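Local coordinates for Cgl0159-like domain-containing protein (PDB 3FOK) that is of unknown function but folds as a TIM barrel of the Cgl0159-like family, a scaffold shared by many enzymes, at residues Arg28-Leu37 with Ala99-Val109; Phe45-Ala53 with Met66-Met76. One frame throughout, in Å; residues are numbered along the deposited sequence.

Contact 1: residues Arg28-Leu37 with Ala99-Val109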
loop_
_atom_site.group_PDB
_atom_site.type_symbol
_atom_site.label_atom_id
_atom_site.label_comp_id
_atom_site.label_asym_id
_atom_site.label_seq_id
_atom_site.Cartn_x
_atom_site.Cartn_y
_atom_site.Cartn_z
ATOM N N ARG A 28 -36.227 -0.545 -2.036
ATOM C CA ARG A 28 -36.905 0.219 -3.076
ATOM C C ARG A 28 -36.019 0.339 -4.303
ATOM O O ARG A 28 -36.502 0.423 -5.431
ATOM C CB ARG A 28 -37.268 1.613 -2.565
ATOM C CG ARG A 28 -38.598 1.676 -1.835
ATOM C CD ARG A 28 -38.736 2.962 -1.041
ATOM N NE ARG A 28 -40.084 3.127 -0.512
ATOM C CZ ARG A 28 -41.127 3.520 -1.239
ATOM N NH1 ARG A 28 -40.970 3.794 -2.531
ATOM N NH2 ARG A 28 -42.326 3.636 -0.677
ATOM N N PHE A 29 -34.715 0.333 -4.074
ATOM C CA PHE A 29 -33.754 0.447 -5.160
ATOM C C PHE A 29 -33.803 -0.790 -6.053
ATOM O O PHE A 29 -33.769 -0.685 -7.276
ATOM C CB PHE A 29 -32.342 0.606 -4.590
ATOM C CG PHE A 29 -31.396 1.329 -5.499
ATOM C CD1 PHE A 29 -31.258 0.952 -6.829
ATOM C CD2 PHE A 29 -30.634 2.388 -5.020
ATOM C CE1 PHE A 29 -30.373 1.619 -7.673
ATOM C CE2 PHE A 29 -29.746 3.063 -5.854
ATOM C CZ PHE A 29 -29.616 2.677 -7.185
ATOM N N LYS A 30 -33.894 -1.960 -5.433
ATOM C CA LYS A 30 -33.926 -3.212 -6.174
ATOM C C LYS A 30 -35.280 -3.548 -6.801
ATOM O O LYS A 30 -35.347 -4.320 -7.759
ATOM C CB LYS A 30 -33.447 -4.350 -5.269
ATOM C CG LYS A 30 -32.013 -4.142 -4.786
ATOM C CD LYS A 30 -31.520 -5.274 -3.891
ATOM C CE LYS A 30 -30.064 -5.046 -3.489
ATOM N NZ LYS A 30 -29.521 -6.158 -2.657
ATOM N N GLN A 31 -36.354 -2.970 -6.271
ATOM C CA GLN A 31 -37.689 -3.212 -6.813
ATOM C C GLN A 31 -37.933 -2.287 -7.998
ATOM O O GLN A 31 -38.979 -2.316 -8.639
ATOM C CB GLN A 31 -38.742 -2.979 -5.733
ATOM C CG GLN A 31 -38.879 -4.146 -4.776
ATOM C CD GLN A 31 -39.683 -3.800 -3.543
ATOM O OE1 GLN A 31 -40.566 -2.938 -3.582
ATOM N NE2 GLN A 31 -39.393 -4.484 -2.440
ATOM N N ARG A 32 -36.927 -1.470 -8.272
ATOM C CA ARG A 32 -36.927 -0.501 -9.357
ATOM C C ARG A 32 -37.115 -1.169 -10.720
ATOM O O ARG A 32 -36.516 -2.205 -11.000
ATOM C CB ARG A 32 -35.590 0.244 -9.313
ATOM C CG ARG A 32 -35.354 1.293 -10.366
ATOM C CD ARG A 32 -34.027 1.988 -10.080
ATOM N NE ARG A 32 -32.871 1.265 -10.599
ATOM C CZ ARG A 32 -32.407 1.413 -11.835
ATOM N NH1 ARG A 32 -33.003 2.257 -12.664
ATOM N NH2 ARG A 32 -31.351 0.726 -12.244
ATOM N N ARG A 33 -37.955 -0.573 -11.560
ATOM C CA ARG A 33 -38.199 -1.097 -12.900
ATOM C C ARG A 33 -37.009 -0.730 -13.770
ATOM O O ARG A 33 -36.710 0.451 -13.952
ATOM C CB ARG A 33 -39.462 -0.478 -13.491
ATOM C CG ARG A 33 -40.742 -0.915 -12.816
ATOM C CD ARG A 33 -41.503 -1.900 -13.687
ATOM N NE ARG A 33 -41.746 -1.363 -15.026
ATOM C CZ ARG A 33 -42.278 -0.166 -15.271
ATOM N NH1 ARG A 33 -42.626 0.634 -14.267
ATOM N NH2 ARG A 33 -42.468 0.232 -16.521
ATOM N N LYS A 34 -36.333 -1.736 -14.313
ATOM C CA LYS A 34 -35.170 -1.484 -15.149
ATOM C C LYS A 34 -35.504 -1.431 -16.633
ATOM O O LYS A 34 -36.564 -1.891 -17.058
ATOM C CB LYS A 34 -34.106 -2.544 -14.879
ATOM C CG LYS A 34 -33.593 -2.500 -13.451
ATOM C CD LYS A 34 -32.759 -3.713 -13.099
ATOM C CE LYS A 34 -32.441 -3.720 -11.615
ATOM N NZ LYS A 34 -33.684 -3.615 -10.791
ATOM N N ARG A 35 -34.597 -0.852 -17.412
ATOM C CA ARG A 35 -34.780 -0.725 -18.850
ATOM C C ARG A 35 -33.478 -1.011 -19.578
ATOM O O ARG A 35 -32.416 -1.100 -18.962
ATOM C CB ARG A 35 -35.245 0.687 -19.209
ATOM C CG ARG A 35 -34.403 1.790 -18.592
ATOM C CD ARG A 35 -34.516 3.090 -19.369
ATOM N NE ARG A 35 -33.682 3.078 -20.568
ATOM C CZ ARG A 35 -33.598 4.085 -21.435
ATOM N NH1 ARG A 35 -34.303 5.193 -21.246
ATOM N NH2 ARG A 35 -32.794 3.992 -22.486
ATOM N N GLU A 36 -33.570 -1.166 -20.895
ATOM C CA GLU A 36 -32.393 -1.413 -21.714
ATOM C C GLU A 36 -31.565 -0.136 -21.687
ATOM O O GLU A 36 -32.109 0.959 -21.524
ATOM C CB GLU A 36 -32.799 -1.723 -23.156
ATOM C CG GLU A 36 -33.467 -3.075 -23.367
ATOM C CD GLU A 36 -32.480 -4.230 -23.313
ATOM O OE1 GLU A 36 -31.442 -4.160 -24.011
ATOM O OE2 GLU A 36 -32.745 -5.208 -22.583
ATOM N N LEU A 37 -30.255 -0.273 -21.839
ATOM C CA LEU A 37 -29.374 0.883 -21.829
ATOM C C LEU A 37 -29.762 1.820 -22.968
ATOM O O LEU A 37 -30.100 2.981 -22.747
ATOM C CB LEU A 37 -27.922 0.444 -22.012
ATOM C CG LEU A 37 -26.822 1.301 -21.374
ATOM C CD1 LEU A 37 -25.507 0.986 -22.073
ATOM C CD2 LEU A 37 -27.132 2.783 -21.489
ATOM N N ALA A 99 -33.998 7.264 -5.404
ATOM C CA ALA A 99 -34.513 5.901 -5.433
ATOM C C ALA A 99 -35.580 5.734 -4.360
ATOM O O ALA A 99 -36.637 5.150 -4.600
ATOM C CB ALA A 99 -33.378 4.903 -5.210
ATOM N N ALA A 100 -35.295 6.257 -3.173
ATOM C CA ALA A 100 -36.224 6.173 -2.054
ATOM C C ALA A 100 -37.530 6.883 -2.405
ATOM O O ALA A 100 -38.610 6.411 -2.059
ATOM C CB ALA A 100 -35.601 6.793 -0.814
ATOM N N LEU A 101 -37.420 8.017 -3.094
ATOM C CA LEU A 101 -38.588 8.790 -3.513
ATOM C C LEU A 101 -39.350 8.078 -4.625
ATOM O O LEU A 101 -40.436 8.503 -5.009
ATOM C CB LEU A 101 -38.176 10.176 -4.024
ATOM C CG LEU A 101 -37.803 11.338 -3.099
ATOM C CD1 LEU A 101 -38.021 10.973 -1.645
ATOM C CD2 LEU A 101 -36.359 11.725 -3.359
ATOM N N GLY A 102 -38.763 7.007 -5.151
ATOM C CA GLY A 102 -39.402 6.251 -6.214
ATOM C C GLY A 102 -39.424 6.931 -7.573
ATOM O O GLY A 102 -40.339 6.712 -8.358
ATOM N N LEU A 103 -38.413 7.740 -7.869
ATOM C CA LEU A 103 -38.349 8.452 -9.145
ATOM C C LEU A 103 -37.411 7.821 -10.177
ATOM O O LEU A 103 -37.117 8.435 -11.202
ATOM C CB LEU A 103 -37.900 9.897 -8.907
ATOM C CG LEU A 103 -38.617 10.675 -7.802
ATOM C CD1 LEU A 103 -37.960 12.036 -7.640
ATOM C CD2 LEU A 103 -40.089 10.822 -8.143
ATOM N N LEU A 104 -36.953 6.598 -9.927
ATOM C CA LEU A 104 -36.020 5.953 -10.846
ATOM C C LEU A 104 -36.509 4.729 -11.620
ATOM O O LEU A 104 -35.700 3.890 -12.019
ATOM C CB LEU A 104 -34.727 5.602 -10.094
ATOM C CG LEU A 104 -33.683 6.713 -9.906
ATOM C CD1 LEU A 104 -34.346 8.048 -9.648
ATOM C CD2 LEU A 104 -32.756 6.338 -8.759
ATOM N N ASP A 105 -37.817 4.618 -11.838
ATOM C CA ASP A 105 -38.353 3.492 -12.598
ATOM C C ASP A 105 -38.148 3.767 -14.079
ATOM O O ASP A 105 -38.446 4.860 -14.554
ATOM C CB ASP A 105 -39.851 3.307 -12.340
ATOM C CG ASP A 105 -40.150 2.833 -10.936
ATOM O OD1 ASP A 105 -39.523 1.848 -10.497
ATOM O OD2 ASP A 105 -41.024 3.437 -10.279
ATOM N N ASP A 106 -37.640 2.776 -14.807
ATOM C CA ASP A 106 -37.407 2.921 -16.241
ATOM C C ASP A 106 -36.390 4.003 -16.567
ATOM O O ASP A 106 -36.440 4.612 -17.634
ATOM C CB ASP A 106 -38.716 3.242 -16.964
ATOM C CG ASP A 106 -39.630 2.039 -17.075
ATOM O OD1 ASP A 106 -40.830 2.237 -17.370
ATOM O OD2 ASP A 106 -39.153 0.897 -16.882
ATOM N N LYS A 107 -35.468 4.250 -15.648
ATOM C CA LYS A 107 -34.450 5.259 -15.883
ATOM C C LYS A 107 -33.073 4.622 -15.822
ATOM O O LYS A 107 -32.905 3.516 -15.307
ATOM C CB LYS A 107 -34.554 6.382 -14.843
ATOM C CG LYS A 107 -35.862 7.177 -14.902
ATOM C CD LYS A 107 -35.965 8.039 -16.155
ATOM C CE LYS A 107 -37.269 8.827 -16.168
ATOM N NZ LYS A 107 -37.350 9.799 -17.297
ATOM N N ILE A 108 -32.092 5.329 -16.367
ATOM C CA ILE A 108 -30.720 4.863 -16.377
ATOM C C ILE A 108 -29.984 5.525 -15.226
ATOM O O ILE A 108 -29.962 6.749 -15.120
ATOM C CB ILE A 108 -30.026 5.234 -17.699
ATOM C CG1 ILE A 108 -30.646 4.435 -18.846
ATOM C CG2 ILE A 108 -28.522 4.979 -17.598
ATOM C CD1 ILE A 108 -30.594 2.932 -18.637
ATOM N N VAL A 109 -29.392 4.716 -14.356
ATOM C CA VAL A 109 -28.658 5.261 -13.225
ATOM C C VAL A 109 -27.158 5.148 -13.465
ATOM O O VAL A 109 -26.638 4.050 -13.688
ATOM C CB VAL A 109 -28.976 4.520 -11.916
ATOM C CG1 VAL A 109 -28.390 5.294 -10.745
ATOM C CG2 VAL A 109 -30.473 4.348 -11.758
#

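Contact 2: residues Phe45-Ala53 with Met66-Met76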
loop_
_atom_site.group_PDB
_atom_site.type_symbol
_atom_site.label_atom_id
_atom_site.label_comp_id
_atom_site.label_asym_id
_atom_site.label_seq_id
_atom_site.Cartn_x
_atom_site.Cartn_y
_atom_site.Cartn_z
ATOM N N PHE A 45 -29.696 10.347 -23.022
ATOM C CA PHE A 45 -29.698 11.683 -22.426
ATOM C C PHE A 45 -29.747 11.524 -20.914
ATOM O O PHE A 45 -30.739 11.049 -20.358
ATOM C CB PHE A 45 -30.898 12.496 -22.925
ATOM C CG PHE A 45 -31.087 13.818 -22.220
ATOM C CD1 PHE A 45 -29.995 14.551 -21.761
ATOM C CD2 PHE A 45 -32.363 14.342 -22.041
ATOM C CE1 PHE A 45 -30.174 15.787 -21.133
ATOM C CE2 PHE A 45 -32.552 15.571 -21.420
ATOM C CZ PHE A 45 -31.454 16.296 -20.964
ATOM N N ILE A 46 -28.664 11.925 -20.256
ATOM C CA ILE A 46 -28.547 11.795 -18.812
ATOM C C ILE A 46 -28.253 13.119 -18.111
ATOM O O ILE A 46 -27.409 13.897 -18.562
ATOM C CB ILE A 46 -27.441 10.772 -18.482
ATOM C CG1 ILE A 46 -27.908 9.381 -18.910
ATOM C CG2 ILE A 46 -27.093 10.814 -16.996
ATOM C CD1 ILE A 46 -26.849 8.316 -18.816
ATOM N N VAL A 47 -28.957 13.370 -17.010
ATOM C CA VAL A 47 -28.753 14.596 -16.252
ATOM C C VAL A 47 -27.797 14.313 -15.094
ATOM O O VAL A 47 -28.003 13.380 -14.318
ATOM C CB VAL A 47 -30.083 15.145 -15.704
ATOM C CG1 VAL A 47 -29.898 16.592 -15.288
ATOM C CG2 VAL A 47 -31.175 15.028 -16.759
ATOM N N ALA A 48 -26.756 15.130 -14.983
ATOM C CA ALA A 48 -25.732 14.958 -13.957
ATOM C C ALA A 48 -25.859 15.849 -12.725
ATOM O O ALA A 48 -26.193 17.033 -12.825
ATOM C CB ALA A 48 -24.360 15.157 -14.585
ATOM N N ALA A 49 -25.556 15.274 -11.565
ATOM C CA ALA A 49 -25.621 15.998 -10.302
ATOM C C ALA A 49 -24.648 15.426 -9.273
ATOM O O ALA A 49 -24.985 15.295 -8.099
ATOM C CB ALA A 49 -27.044 15.964 -9.753
ATOM N N ASP A 50 -23.437 15.096 -9.704
ATOM C CA ASP A 50 -22.443 14.544 -8.785
ATOM C C ASP A 50 -21.404 15.582 -8.361
ATOM O O ASP A 50 -20.375 15.235 -7.773
ATOM C CB ASP A 50 -21.728 13.333 -9.411
ATOM C CG ASP A 50 -20.941 13.692 -10.656
ATOM O OD1 ASP A 50 -20.001 12.945 -10.994
ATOM O OD2 ASP A 50 -21.265 14.707 -11.304
ATOM N N HIS A 51 -21.683 16.853 -8.643
ATOM C CA HIS A 51 -20.760 17.934 -8.309
ATOM C C HIS A 51 -20.595 18.236 -6.813
ATOM O O HIS A 51 -19.475 18.421 -6.334
ATOM C CB HIS A 51 -21.181 19.225 -9.016
ATOM C CG HIS A 51 -21.609 19.028 -10.434
ATOM N ND1 HIS A 51 -22.775 18.376 -10.775
ATOM C CD2 HIS A 51 -21.036 19.409 -11.603
ATOM C CE1 HIS A 51 -22.903 18.366 -12.091
ATOM N NE2 HIS A 51 -21.860 18.987 -12.615
ATOM N N PRO A 52 -21.705 18.305 -6.059
ATOM C CA PRO A 52 -21.614 18.599 -4.625
ATOM C C PRO A 52 -20.574 17.769 -3.876
ATOM O O PRO A 52 -19.745 18.312 -3.142
ATOM C CB PRO A 52 -23.030 18.328 -4.130
ATOM C CG PRO A 52 -23.867 18.699 -5.309
ATOM C CD PRO A 52 -23.106 18.067 -6.453
ATOM N N ALA A 53 -20.627 16.455 -4.068
ATOM C CA ALA A 53 -19.712 15.528 -3.411
ATOM C C ALA A 53 -18.242 15.853 -3.661
ATOM O O ALA A 53 -17.366 15.401 -2.930
ATOM C CB ALA A 53 -20.011 14.106 -3.865
HETATM N N MSE A 66 -27.112 24.156 -5.609
HETATM C CA MSE A 66 -26.615 22.836 -5.238
HETATM C C MSE A 66 -26.384 22.709 -3.737
HETATM O O MSE A 66 -26.410 21.606 -3.195
HETATM C CB MSE A 66 -25.332 22.510 -6.013
HETATM C CG MSE A 66 -25.483 22.732 -7.518
HETATM SE SE MSE A 66 -24.310 21.691 -8.653
HETATM C CE MSE A 66 -25.496 20.201 -8.992
ATOM N N ALA A 67 -26.175 23.836 -3.060
ATOM C CA ALA A 67 -25.966 23.819 -1.615
ATOM C C ALA A 67 -27.231 23.298 -0.937
ATOM O O ALA A 67 -27.165 22.561 0.043
ATOM C CB ALA A 67 -25.639 25.221 -1.107
ATOM N N ASN A 68 -28.383 23.684 -1.473
ATOM C CA ASN A 68 -29.662 23.243 -0.932
ATOM C C ASN A 68 -30.014 21.914 -1.591
ATOM O O ASN A 68 -30.440 21.875 -2.746
ATOM C CB ASN A 68 -30.743 24.290 -1.217
ATOM C CG ASN A 68 -32.090 23.919 -0.627
ATOM O OD1 ASN A 68 -32.868 24.793 -0.236
ATOM N ND2 ASN A 68 -32.379 22.621 -0.567
ATOM N N ARG A 69 -29.835 20.827 -0.848
ATOM C CA ARG A 69 -30.104 19.495 -1.363
ATOM C C ARG A 69 -31.571 19.251 -1.714
ATOM O O ARG A 69 -31.871 18.506 -2.652
ATOM C CB ARG A 69 -29.615 18.444 -0.360
ATOM C CG ARG A 69 -29.827 17.001 -0.803
ATOM C CD ARG A 69 -29.080 16.663 -2.100
ATOM N NE ARG A 69 -27.762 16.067 -1.874
ATOM C CZ ARG A 69 -26.611 16.729 -1.951
ATOM N NH1 ARG A 69 -26.597 18.024 -2.250
ATOM N NH2 ARG A 69 -25.465 16.090 -1.743
ATOM N N TYR A 70 -32.485 19.871 -0.974
ATOM C CA TYR A 70 -33.905 19.688 -1.254
ATOM C C TYR A 70 -34.282 20.284 -2.605
ATOM O O TYR A 70 -35.069 19.700 -3.347
ATOM C CB TYR A 70 -34.745 20.302 -0.140
ATOM C CG TYR A 70 -34.671 19.512 1.145
ATOM C CD1 TYR A 70 -35.471 18.385 1.340
ATOM C CD2 TYR A 70 -33.766 19.860 2.148
ATOM C CE1 TYR A 70 -35.367 17.625 2.506
ATOM C CE2 TYR A 70 -33.654 19.109 3.308
ATOM C CZ TYR A 70 -34.453 17.995 3.482
ATOM O OH TYR A 70 -34.335 17.248 4.630
ATOM N N GLU A 71 -33.714 21.441 -2.933
ATOM C CA GLU A 71 -34.007 22.065 -4.218
ATOM C C GLU A 71 -33.307 21.285 -5.320
ATOM O O GLU A 71 -33.826 21.163 -6.424
ATOM C CB GLU A 71 -33.526 23.516 -4.258
ATOM C CG GLU A 71 -34.066 24.400 -3.159
ATOM C CD GLU A 71 -33.839 25.873 -3.444
ATOM O OE1 GLU A 71 -32.843 26.200 -4.127
ATOM O OE2 GLU A 71 -34.649 26.703 -2.974
ATOM N N LEU A 72 -32.125 20.762 -5.016
ATOM C CA LEU A 72 -31.372 19.989 -5.994
ATOM C C LEU A 72 -32.230 18.800 -6.401
ATOM O O LEU A 72 -32.382 18.508 -7.585
ATOM C CB LEU A 72 -30.057 19.487 -5.392
ATOM C CG LEU A 72 -28.902 19.155 -6.349
ATOM C CD1 LEU A 72 -27.886 18.294 -5.616
ATOM C CD2 LEU A 72 -29.409 18.419 -7.579
ATOM N N LEU A 73 -32.802 18.121 -5.410
ATOM C CA LEU A 73 -33.651 16.967 -5.670
ATOM C C LEU A 73 -34.896 17.354 -6.466
ATOM O O LEU A 73 -35.311 16.619 -7.361
ATOM C CB LEU A 73 -34.043 16.291 -4.350
ATOM C CG LEU A 73 -32.904 15.576 -3.604
ATOM C CD1 LEU A 73 -33.394 15.071 -2.253
ATOM C CD2 LEU A 73 -32.388 14.424 -4.447
ATOM N N GLU A 74 -35.485 18.504 -6.149
ATOM C CA GLU A 74 -36.674 18.965 -6.863
ATOM C C GLU A 74 -36.329 19.205 -8.327
ATOM O O GLU A 74 -37.015 18.728 -9.231
ATOM C CB GLU A 74 -37.204 20.268 -6.256
ATOM C CG GLU A 74 -38.627 20.190 -5.707
ATOM C CD GLU A 74 -39.642 19.708 -6.733
ATOM O OE1 GLU A 74 -39.811 20.369 -7.781
ATOM O OE2 GLU A 74 -40.276 18.663 -6.484
ATOM N N ARG A 75 -35.257 19.955 -8.555
ATOM C CA ARG A 75 -34.820 20.263 -9.908
ATOM C C ARG A 75 -34.529 18.969 -10.665
ATOM O O ARG A 75 -34.755 18.881 -11.867
ATOM C CB ARG A 75 -33.583 21.163 -9.854
ATOM C CG ARG A 75 -33.783 22.380 -8.954
ATOM C CD ARG A 75 -32.520 23.206 -8.807
ATOM N NE ARG A 75 -32.392 24.203 -9.861
ATOM C CZ ARG A 75 -32.851 25.448 -9.778
ATOM N NH1 ARG A 75 -33.468 25.861 -8.681
ATOM N NH2 ARG A 75 -32.699 26.279 -10.799
HETATM N N MSE A 76 -34.041 17.964 -9.945
HETATM C CA MSE A 76 -33.740 16.667 -10.541
HETATM C C MSE A 76 -35.042 15.955 -10.893
HETATM O O MSE A 76 -35.188 15.407 -11.987
HETATM C CB MSE A 76 -32.927 15.801 -9.568
HETATM C CG MSE A 76 -31.504 15.497 -10.027
HETATM SE SE MSE A 76 -31.429 14.552 -11.712
HETATM C CE MSE A 76 -31.624 16.063 -12.881
#

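Contact 1: residues Arg28-Leu37 with Ala99-Val109
Arg32 reaches across to residues 104-109 and lays its guanidinium edge against two carbonyls. Its NH1 donates to Leu104 O at 3.2 Å in a nearly straight bond (171°) and to Lys107 O at 2.9 Å in a more bent one, the donor standing above that carbonyl's plane. Both oxygens lie in the guanidinium plane, which fixes the group's rotation, while Val109 CG2 packs on one face and Lys34 CG lies over the opposite one. The chain gets there with CG anti to the backbone N (chi1 179°) and a bend at chi3. NH2 continues to Asp143 in a salt bridge.

The carbonyls gripped by Arg32 belong to the first and last residues of a type II turn, Leu104-Lys107, in the loop leading from helix 92-100 into barrel strand 108-112. Arg33 pairs with the two middle residues: its N donates to the anti lone pair of Asp105 OD1 at 3.1 Å, and its O accepts from Asp106 N. Arg33 NH2 then forms a salt bridge with Asp106 OD1 at 2.7 Å, the guanidinium and carboxylate planes 80° apart and OD2 above the guanidinium face. Arg35 crosses Ile108 at about a right angle, its guanidinium face over CG1; its NE donates to Glu36 O at 2.8 Å, and NH1 makes a salt bridge with Asp86. Nearer the helices, Phe29 CD2 meets Ala99 CB at 3.7 Å.

Contact 2: residues Phe45-Ala53 with Met66-Met76
Strand 44-48 and helix 69-81 are the first two elements of a beta-alpha-beta unit of the TIM barrel, completed by strand 87-90, and this contact packs the helix and the residues leading into it against the strand and the loop beyond its C-terminal end. Met66, a selenomethionine, is the main side chain at the loop end. Its CG is anti to the carbonyl carbon (chi1 -51°), and the bend at chi3 brings the methyl in beside His51 and Pro52. CE lies 3.7 Å from His51 ND1. SE sits 4.6 Å from the centroid of the His51 ring and 37° off its normal, an oblique selenium-aromatic approach. The Met66 and Pro52 side chains cross at about a right angle.

Pro52, at the start of a short 3-10 segment, is wedged in with CG 4.1 Å from Leu72 CD1 and CB 4.0 Å from Arg69 NH1. Leu72 divides its two methyls: CD1 touches the proline, and CD2 reaches Ala49 CB at 4.0 Å, which ties the first turn of the helix to Ala49 as well as to Pro52. One turn further on, the bent side chain of Met76, also a selenomethionine, runs past Val47 in the opposite direction, its CE directed at the valine; their modelled spacing is too short to be trusted.

The polar end of Arg69 turns to Asp93 in a salt bridge, and its backbone is hydrogen-bonded to a second subunit. Around the contact, helix 92-100 covers Leu72 through Ile94, strand 87-90 puts Val88 against Met76, and Tyr278 and Leu277 from a loop touch Leu72 and Met76.

How the contacts relate
Contact 2 is buried nearer the middle of the chain, whereas contact 1, about 17 Å away centre to centre, is partly buried, with several of its touching residues exposed. Both reach the same barrel sheet, through strand 108-112 in contact 1 and strand 44-48 in contact 2, and they touch where Ile108 CG2 packs on Ile46 CD1 at 3.9 Å. Their chemistry follows their place. Contact 1 ties the segment after helix 23-30 to the loop before a strand, chiefly with arginines, carbonyls and carboxylates; contact 2 joins a helix to a strand and its following loop with methyl, proline and selenomethionine packing. In sequence, contact 2 is nested within the loop closed by contact 1.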